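Local coordinates for protein ATP-dependent DNA helicase (Mycobacterium smegmatis, PDB 5V9X) that unwinds RNA:DNA hybrids as an ATP-driven helicase, tracking 3'-to-5' along the single DNA strand to which it is bound here, at residues A[274-279]-A[303-308]; A[312-317]-A[349-354]; A[52-57]-A[246-251]. All blocks are in the same frame, centred on the assembly; numbering follows the deposited sequence.

Contact 1. Residues A[274-279]-A[303-308]. With nucleotides of chain B.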
# COMPACT_ATOMS: atom_id res chain seq x y z
N SER A 274 23.98 19.06 3.29
CA SER A 274 22.93 18.06 3.42
C SER A 274 23.48 16.86 4.18
O SER A 274 24.68 16.76 4.45
CB SER A 274 22.40 17.65 2.04
OG SER A 274 21.23 16.85 2.15
N ILE A 275 22.58 15.94 4.52
CA ILE A 275 22.97 14.66 5.13
C ILE A 275 23.13 13.56 4.09
O ILE A 275 23.68 12.50 4.40
CB ILE A 275 21.95 14.24 6.20
CG1 ILE A 275 22.50 13.11 7.08
CG2 ILE A 275 20.63 13.82 5.55
CD1 ILE A 275 21.55 12.64 8.17
N TRP A 276 22.70 13.80 2.85
CA TRP A 276 22.79 12.77 1.81
C TRP A 276 24.22 12.28 1.56
O TRP A 276 24.41 11.06 1.46
CB TRP A 276 22.15 13.29 0.52
CG TRP A 276 20.66 13.34 0.57
CD1 TRP A 276 19.88 14.46 0.49
CD2 TRP A 276 19.77 12.23 0.71
NE1 TRP A 276 18.55 14.11 0.57
CE2 TRP A 276 18.46 12.74 0.70
CE3 TRP A 276 19.96 10.85 0.84
CZ2 TRP A 276 17.34 11.93 0.82
CZ3 TRP A 276 18.84 10.04 0.95
CH2 TRP A 276 17.55 10.58 0.95
N PRO A 277 25.24 13.14 1.44
CA PRO A 277 26.59 12.62 1.18
C PRO A 277 27.08 11.58 2.19
O PRO A 277 27.65 10.56 1.78
CB PRO A 277 27.46 13.88 1.22
CG PRO A 277 26.55 14.95 0.75
CD PRO A 277 25.22 14.62 1.35
N ASP A 278 26.85 11.79 3.49
CA ASP A 278 27.30 10.82 4.47
C ASP A 278 26.44 9.56 4.45
O ASP A 278 26.95 8.46 4.71
CB ASP A 278 27.29 11.43 5.87
CG ASP A 278 28.01 12.76 5.92
OD1 ASP A 278 27.48 13.74 5.34
OD2 ASP A 278 29.09 12.83 6.54
N VAL A 279 25.15 9.70 4.15
CA VAL A 279 24.28 8.53 4.00
C VAL A 279 24.73 7.69 2.81
O VAL A 279 24.94 6.48 2.93
CB VAL A 279 22.81 8.97 3.86
CG1 VAL A 279 21.94 7.79 3.48
CG2 VAL A 279 22.33 9.62 5.14
N ALA A 303 14.92 7.03 -6.11
CA ALA A 303 15.61 5.83 -6.56
C ALA A 303 16.56 6.14 -7.72
O ALA A 303 17.70 5.67 -7.74
CB ALA A 303 14.59 4.76 -6.97
N GLU A 304 16.09 6.92 -8.70
CA GLU A 304 16.98 7.37 -9.76
C GLU A 304 18.13 8.20 -9.20
O GLU A 304 19.28 8.06 -9.63
CB GLU A 304 16.20 8.19 -10.80
CG GLU A 304 15.12 7.42 -11.54
CD GLU A 304 15.69 6.44 -12.56
OE1 GLU A 304 15.01 5.44 -12.86
OE2 GLU A 304 16.81 6.67 -13.05
N ARG A 305 17.83 9.08 -8.24
CA ARG A 305 18.86 9.92 -7.65
C ARG A 305 19.93 9.09 -6.95
O ARG A 305 21.13 9.24 -7.23
CB ARG A 305 18.23 10.89 -6.65
CG ARG A 305 17.92 12.27 -7.19
CD ARG A 305 17.69 13.21 -6.03
NE ARG A 305 18.81 13.16 -5.10
CZ ARG A 305 18.75 13.56 -3.83
NH1 ARG A 305 17.61 14.04 -3.33
NH2 ARG A 305 19.82 13.48 -3.05
N LEU A 306 19.52 8.22 -6.03
CA LEU A 306 20.48 7.42 -5.28
C LEU A 306 21.32 6.54 -6.20
O LEU A 306 22.53 6.41 -6.00
CB LEU A 306 19.76 6.57 -4.23
CG LEU A 306 19.37 7.31 -2.95
CD1 LEU A 306 18.48 6.43 -2.08
CD2 LEU A 306 20.62 7.72 -2.19
N THR A 307 20.68 5.94 -7.21
CA THR A 307 21.43 5.12 -8.16
C THR A 307 22.52 5.95 -8.84
O THR A 307 23.64 5.46 -9.06
CB THR A 307 20.49 4.52 -9.19
OG1 THR A 307 19.41 3.85 -8.52
CG2 THR A 307 21.22 3.53 -10.07
N SER A 308 22.21 7.20 -9.19
CA SER A 308 23.23 8.09 -9.74
C SER A 308 24.36 8.31 -8.73
O SER A 308 25.54 8.26 -9.08
CB SER A 308 22.61 9.42 -10.14
OG SER A 308 21.45 9.23 -10.93
P DC B 3 18.77 17.80 3.85
OP1 DC B 3 19.86 16.86 4.15
OP2 DC B 3 18.80 18.59 2.59
O5' DC B 3 17.39 16.98 3.90
C5' DC B 3 17.33 15.68 3.32
C4' DC B 3 15.90 15.22 3.10
O4' DC B 3 15.16 15.26 4.35
C3' DC B 3 15.08 16.04 2.10
O3' DC B 3 14.30 15.17 1.28
C2' DC B 3 14.19 16.89 3.00
C1' DC B 3 13.94 15.92 4.15
N1 DC B 3 13.54 16.59 5.42
C2 DC B 3 12.22 16.52 5.86
O2 DC B 3 11.39 15.90 5.19
N3 DC B 3 11.88 17.13 7.03
C4 DC B 3 12.80 17.78 7.73
N4 DC B 3 12.42 18.37 8.87
C5 DC B 3 14.16 17.87 7.30
C6 DC B 3 14.48 17.26 6.15
P DC B 4 14.71 14.90 -0.25
OP1 DC B 4 14.01 13.67 -0.69
OP2 DC B 4 16.19 14.98 -0.35
O5' DC B 4 14.08 16.14 -1.05
C5' DC B 4 12.66 16.27 -1.17
C4' DC B 4 12.25 17.74 -1.20
O4' DC B 4 12.95 18.44 -0.15
C3' DC B 4 12.60 18.48 -2.49
O3' DC B 4 11.45 18.58 -3.32
C2' DC B 4 13.07 19.87 -2.02
C1' DC B 4 13.01 19.80 -0.49
N1 DC B 4 14.21 20.39 0.19
C2 DC B 4 14.19 21.73 0.58
O2 DC B 4 13.19 22.42 0.36
N3 DC B 4 15.29 22.25 1.19
C4 DC B 4 16.36 21.48 1.41
N4 DC B 4 17.41 22.04 2.01
C5 DC B 4 16.39 20.11 1.02
C6 DC B 4 15.30 19.61 0.42
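W276 and L306 mark the nearest backbone approach, with CA atoms 9.2 Å apart, so side chains alone bridge the space between residues 274-279, at the start of helix 276-288, and residues 303-308 in helix 300-318. W276 reaches across with its indole and meets R305 and L306. The guanidinium of R305 stands on the indole rather than lying flat against it: the two planes are 80° apart, and NH2 comes over one face, 3.7 Å from W276 CD1. R305 CZ sits 4.5 Å from the centroid of the five-membered ring, a cation-pi contact. A bend at chi3 (53°) turns the arginine chain so that its other terminal nitrogen, NH1, faces the DNA. Farther along the indole, L306 CD2 touches CZ3 obliquely in an apolar contact, and both residues also pack on V400 of strand 394-400.

The DNA backbone of chain B completes the site. W276 NE1 donates to OP2 of DC4 over 2.7 Å; this oxygen lies near the plane of the indole, at its edge, and takes a second, weak bond from R305 NH1. One phosphate upstream, OP1 of DC3 accepts from the backbone N of I275 at 2.9 Å in a nearly straight bond (168°). The S274 hydroxyl also lies against this oxygen, modelled too close for the bond length to be trusted, and receives a weak capping bond from W276 N.

Successive phosphates are thus held by the start of one helix and by a tryptophan-arginine pair. All these hydrogen bonds to the DNA go to phosphate oxygens, none to a base, as suits a helicase that must slide along its strand whatever the sequence, and the positive guanidinium, over the indole face and weakly bonded to OP2, would favour the phosphate charge there.

Contact 2. Residues A[312-317]-A[349-354]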
# COMPACT_ATOMS: atom_id res chain seq x y z
N GLU A 312 28.32 7.11 -8.84
CA GLU A 312 29.35 8.15 -8.86
C GLU A 312 30.36 7.96 -7.73
O GLU A 312 31.56 8.22 -7.90
CB GLU A 312 28.71 9.54 -8.78
CG GLU A 312 28.00 9.96 -10.05
CD GLU A 312 27.00 11.08 -9.82
OE1 GLU A 312 26.97 11.64 -8.70
OE2 GLU A 312 26.23 11.39 -10.75
N ILE A 313 29.89 7.52 -6.56
CA ILE A 313 30.80 7.21 -5.46
C ILE A 313 31.66 6.01 -5.81
O ILE A 313 32.89 6.03 -5.63
CB ILE A 313 30.00 6.97 -4.17
CG1 ILE A 313 29.27 8.24 -3.75
CG2 ILE A 313 30.93 6.49 -3.06
CD1 ILE A 313 28.28 8.01 -2.65
N HIS A 314 31.04 4.94 -6.32
CA HIS A 314 31.77 3.72 -6.62
C HIS A 314 32.85 3.95 -7.67
O HIS A 314 33.93 3.35 -7.61
CB HIS A 314 30.80 2.63 -7.08
CG HIS A 314 31.47 1.37 -7.53
ND1 HIS A 314 31.55 0.99 -8.85
CD2 HIS A 314 32.10 0.40 -6.82
CE1 HIS A 314 32.20 -0.15 -8.94
NE2 HIS A 314 32.54 -0.53 -7.72
N ALA A 315 32.58 4.83 -8.64
CA ALA A 315 33.57 5.11 -9.68
C ALA A 315 34.78 5.84 -9.10
O ALA A 315 35.92 5.47 -9.38
CB ALA A 315 32.92 5.93 -10.80
N GLU A 316 34.54 6.88 -8.30
CA GLU A 316 35.63 7.64 -7.71
C GLU A 316 36.51 6.76 -6.83
O GLU A 316 37.72 6.99 -6.73
CB GLU A 316 35.08 8.81 -6.90
CG GLU A 316 36.10 9.57 -6.07
CD GLU A 316 37.12 10.31 -6.93
OE1 GLU A 316 36.81 10.59 -8.11
OE2 GLU A 316 38.22 10.61 -6.42
N ARG A 317 35.93 5.74 -6.20
CA ARG A 317 36.70 4.84 -5.35
C ARG A 317 37.47 3.79 -6.14
O ARG A 317 38.43 3.22 -5.61
CB ARG A 317 35.78 4.14 -4.34
CG ARG A 317 35.14 5.07 -3.33
CD ARG A 317 34.30 4.26 -2.36
NE ARG A 317 33.79 5.07 -1.25
CZ ARG A 317 33.11 4.57 -0.22
NH1 ARG A 317 32.85 3.27 -0.17
NH2 ARG A 317 32.68 5.37 0.75
N PRO A 349 31.04 -2.73 -14.80
CA PRO A 349 29.61 -2.70 -14.48
C PRO A 349 29.30 -1.64 -13.43
O PRO A 349 30.10 -1.39 -12.52
CB PRO A 349 29.34 -4.11 -13.94
CG PRO A 349 30.47 -4.95 -14.45
CD PRO A 349 31.66 -4.03 -14.50
N LEU A 350 28.14 -1.02 -13.57
CA LEU A 350 27.66 -0.10 -12.55
C LEU A 350 27.45 -0.85 -11.24
O LEU A 350 27.00 -2.00 -11.23
CB LEU A 350 26.35 0.55 -13.00
CG LEU A 350 26.40 1.48 -14.20
CD1 LEU A 350 25.00 1.80 -14.69
CD2 LEU A 350 27.15 2.75 -13.85
N LEU A 351 27.79 -0.20 -10.13
CA LEU A 351 27.58 -0.83 -8.83
C LEU A 351 26.10 -1.02 -8.55
O LEU A 351 25.69 -2.06 -8.02
CB LEU A 351 28.23 -0.00 -7.72
CG LEU A 351 28.09 -0.62 -6.33
CD1 LEU A 351 29.06 -1.79 -6.16
CD2 LEU A 351 28.30 0.42 -5.23
N ALA A 352 25.28 -0.04 -8.91
CA ALA A 352 23.85 -0.06 -8.61
C ALA A 352 23.05 0.25 -9.87
O ALA A 352 23.54 0.88 -10.81
CB ALA A 352 23.50 0.95 -7.51
N ARG A 353 21.81 -0.21 -9.88
CA ARG A 353 20.88 0.07 -10.96
C ARG A 353 19.47 0.21 -10.39
O ARG A 353 19.15 -0.36 -9.34
CB ARG A 353 20.92 -1.02 -12.05
CG ARG A 353 22.00 -0.80 -13.09
CD ARG A 353 21.77 -1.67 -14.31
NE ARG A 353 22.12 -3.06 -14.07
CZ ARG A 353 21.66 -4.08 -14.78
NH1 ARG A 353 20.81 -3.86 -15.78
NH2 ARG A 353 22.03 -5.32 -14.50
N ALA A 354 18.64 0.96 -11.10
CA ALA A 354 17.31 1.30 -10.62
C ALA A 354 16.28 0.25 -11.06
O ALA A 354 16.41 -0.38 -12.10
CB ALA A 354 16.89 2.67 -11.14
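H314 and L351 bring the backbones to 6.6 Å between CA atoms, where the C-terminal part of helix 300-318 passes the residues leading into strand 352-355. This strand is an outermost one of the second RecA-like sheet of the helicase, a parallel sheet flanked by helices, and the contact fastens its entry to the covering helix.

The imidazole of H314 and the side chain of L351 carry the packing. With CG anti to the backbone N (chi1 175°), the histidine ring is carried out from the helix and offers one face to the leucine. L351 CB lies over that face, displaced toward the rim, at 3.8 Å from the ring centroid and 23° off the normal, which makes a CH-pi contact. The rest of the leucine spreads across the imidazole: L351 CD1 approaches H314 CD2 at 3.8 Å, while CD2 of L351 turns back to the histidine CB. P349 contributes less, its carbonyl oxygen standing obliquely to the ring.

Neighbouring residues secure both partners. N311, one turn earlier in the helix, takes the backbone N of A352 with its OD1 and also touches L351, and H314 packs on I320 as well. The grip between the two segments is nevertheless apolar in kind, and the closest approach is L351 CB to H314 CG, 3.5 Å.

Contact 3. Residues A[52-57]-A[246-251]. With ANP (phosphoaminophosphonic acid-adenylate ester), chain C.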
# COMPACT_ATOMS: atom_id res chain seq x y z
N GLN A 52 4.07 -25.55 5.44
CA GLN A 52 3.79 -26.41 4.30
C GLN A 52 2.96 -27.62 4.72
O GLN A 52 1.97 -27.95 4.06
CB GLN A 52 5.10 -26.86 3.66
CG GLN A 52 5.78 -25.79 2.83
CD GLN A 52 7.19 -26.17 2.42
OE1 GLN A 52 7.85 -26.96 3.10
NE2 GLN A 52 7.66 -25.62 1.31
N ALA A 53 3.35 -28.29 5.80
CA ALA A 53 2.64 -29.49 6.24
C ALA A 53 1.18 -29.18 6.55
O ALA A 53 0.27 -29.91 6.13
CB ALA A 53 3.33 -30.09 7.46
N ASP A 54 0.93 -28.09 7.28
CA ASP A 54 -0.44 -27.70 7.59
C ASP A 54 -1.20 -27.30 6.33
O ASP A 54 -2.35 -27.71 6.12
CB ASP A 54 -0.45 -26.54 8.59
CG ASP A 54 0.31 -26.87 9.87
OD1 ASP A 54 0.69 -28.04 10.05
OD2 ASP A 54 0.52 -25.94 10.68
N ALA A 55 -0.57 -26.50 5.47
CA ALA A 55 -1.25 -26.01 4.27
C ALA A 55 -1.59 -27.15 3.32
O ALA A 55 -2.68 -27.17 2.74
CB ALA A 55 -0.40 -24.96 3.56
N TRP A 56 -0.67 -28.10 3.15
CA TRP A 56 -0.96 -29.25 2.29
C TRP A 56 -2.16 -30.04 2.81
O TRP A 56 -2.98 -30.52 2.02
CB TRP A 56 0.26 -30.15 2.18
CG TRP A 56 1.42 -29.52 1.47
CD1 TRP A 56 1.37 -28.52 0.54
CD2 TRP A 56 2.80 -29.84 1.63
NE1 TRP A 56 2.63 -28.20 0.11
CE2 TRP A 56 3.53 -29.00 0.77
CE3 TRP A 56 3.49 -30.76 2.43
CZ2 TRP A 56 4.92 -29.05 0.68
CZ3 TRP A 56 4.87 -30.81 2.34
CH2 TRP A 56 5.57 -29.96 1.47
N SER A 57 -2.28 -30.17 4.13
CA SER A 57 -3.40 -30.90 4.70
C SER A 57 -4.72 -30.20 4.39
O SER A 57 -5.68 -30.83 3.92
CB SER A 57 -3.22 -31.05 6.21
OG SER A 57 -4.22 -31.89 6.76
N THR A 246 -9.99 -22.19 5.98
CA THR A 246 -9.08 -22.76 6.96
C THR A 246 -7.86 -21.86 7.08
O THR A 246 -7.12 -21.66 6.11
CB THR A 246 -8.65 -24.17 6.56
OG1 THR A 246 -9.79 -25.05 6.59
CG2 THR A 246 -7.58 -24.69 7.51
N ILE A 247 -7.64 -21.31 8.27
CA ILE A 247 -6.51 -20.42 8.51
C ILE A 247 -5.34 -21.25 9.02
O ILE A 247 -5.40 -21.85 10.10
CB ILE A 247 -6.88 -19.31 9.50
CG1 ILE A 247 -7.89 -18.36 8.87
CG2 ILE A 247 -5.63 -18.55 9.94
CD1 ILE A 247 -8.21 -17.14 9.71
N VAL A 248 -4.27 -21.30 8.23
CA VAL A 248 -3.03 -21.97 8.61
C VAL A 248 -2.06 -20.91 9.11
O VAL A 248 -1.66 -20.01 8.35
CB VAL A 248 -2.43 -22.75 7.43
CG1 VAL A 248 -1.00 -23.15 7.74
CG2 VAL A 248 -3.28 -23.97 7.11
N CYS A 249 -1.68 -21.00 10.38
CA CYS A 249 -0.79 -20.02 11.00
C CYS A 249 0.02 -20.72 12.08
O CYS A 249 -0.28 -20.62 13.28
CB CYS A 249 -1.58 -18.84 11.58
SG CYS A 249 -0.56 -17.57 12.35
N PRO A 250 1.07 -21.44 11.70
CA PRO A 250 1.88 -22.17 12.68
C PRO A 250 2.83 -21.22 13.39
O PRO A 250 3.03 -20.08 12.95
CB PRO A 250 2.64 -23.18 11.81
CG PRO A 250 2.82 -22.47 10.52
CD PRO A 250 1.57 -21.63 10.32
N PRO A 251 3.44 -21.67 14.51
CA PRO A 251 4.39 -20.80 15.24
C PRO A 251 5.49 -20.22 14.36
O PRO A 251 6.24 -20.96 13.71
CB PRO A 251 4.97 -21.75 16.30
CG PRO A 251 3.87 -22.71 16.56
CD PRO A 251 3.18 -22.92 15.23
PG ANP C . 7.74 -14.57 1.12
O1G ANP C . 8.66 -13.39 1.13
O2G ANP C . 6.84 -14.53 -0.17
O3G ANP C . 6.82 -14.54 2.41
PB ANP C . 7.72 -17.33 1.04
O1B ANP C . 6.72 -17.23 -0.15
O2B ANP C . 6.97 -17.49 2.32
N3B ANP C . 8.68 -15.97 1.11
PA ANP C . 9.23 -18.88 -0.60
O1A ANP C . 9.59 -17.67 -1.38
O2A ANP C . 8.17 -19.76 -1.27
O3A ANP C . 8.64 -18.56 0.84
O5' ANP C . 10.53 -19.73 -0.29
C5' ANP C . 11.75 -19.24 0.35
C4' ANP C . 12.94 -19.97 -0.23
O4' ANP C . 13.08 -21.28 0.39
C3' ANP C . 12.80 -20.25 -1.72
O3' ANP C . 14.10 -20.38 -2.29
C2' ANP C . 12.11 -21.62 -1.73
O2' ANP C . 12.06 -22.23 -3.03
C1' ANP C . 12.83 -22.30 -0.57
N9 ANP C . 12.10 -23.37 0.11
C8 ANP C . 10.78 -23.72 -0.02
N7 ANP C . 10.42 -24.72 0.75
C5 ANP C . 11.58 -25.07 1.41
C6 ANP C . 11.87 -26.06 2.37
N6 ANP C . 10.96 -26.92 2.84
N1 ANP C . 13.14 -26.14 2.83
C2 ANP C . 14.05 -25.28 2.37
N3 ANP C . 13.89 -24.30 1.47
C4 ANP C . 12.63 -24.25 1.03
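D54 and V248 form the centre of this contact, in which helix 50-60 lies against the end of strand 245-248 and the residues after it. V248 spreads its two methyls over the helix. CG1, anti to the backbone N (chi1 167°), meets D54 CB at 3.5 Å, whereas CG2 lies against the helix backbone, 4.0 Å from A55 CA. D54 presents its methylene to the valine and sends its carboxylate onward: with CG anti to the carbonyl carbon (chi1 -56°), OD2 reaches P250 and comes 3.7 Å from its CB. The two side chains run alongside each other in opposite senses, in van der Waals contact.

Q52, on the side of the helix turned from the strand, serves the nucleotide. Its chain is extended beyond CG, and the terminal amide meets the adenine of ANP with both its atoms: OE1 accepts from N6 at 3.1 Å, and NE2 donates to N7 at 3.0 Å. This two-point reading resembles adenine recognition by the Q-motif glutamine of DEAD-box helicases. The amide is further fixed by T49 N at OE1 and by G74 O at NE2, which together set which end faces which adenine atom.

Among its neighbours, helix 50-60 packs on strands 245-248 and 64-68 of the sheet and also touches helix 75-88. A55 touches both V67 of strand 64-68 and A78 of that helix, and strand 245-248 pairs through its backbone with strand 64-68.

In the fold
Contacts 1 and 2 share helix 300-318 and are neighbours in the second parallel sheet domain, their centres 12 Å apart. They touch through T307, whose CG2 packs on R353 CA at 3.6 Å, so the helix that holds the DNA-facing arginine is also the one braced against the edge strand. Contact 2 itself stays about 9 Å from the nucleic acid, measured between nearest atoms. Contact 3 belongs to the other sheet, its centre 43 Å from that of contact 1, and serves the adenine end of the nucleotide site. The two domains meet at ANP, which also bonds to K75 of one and to D390, R415 and H418 of the other.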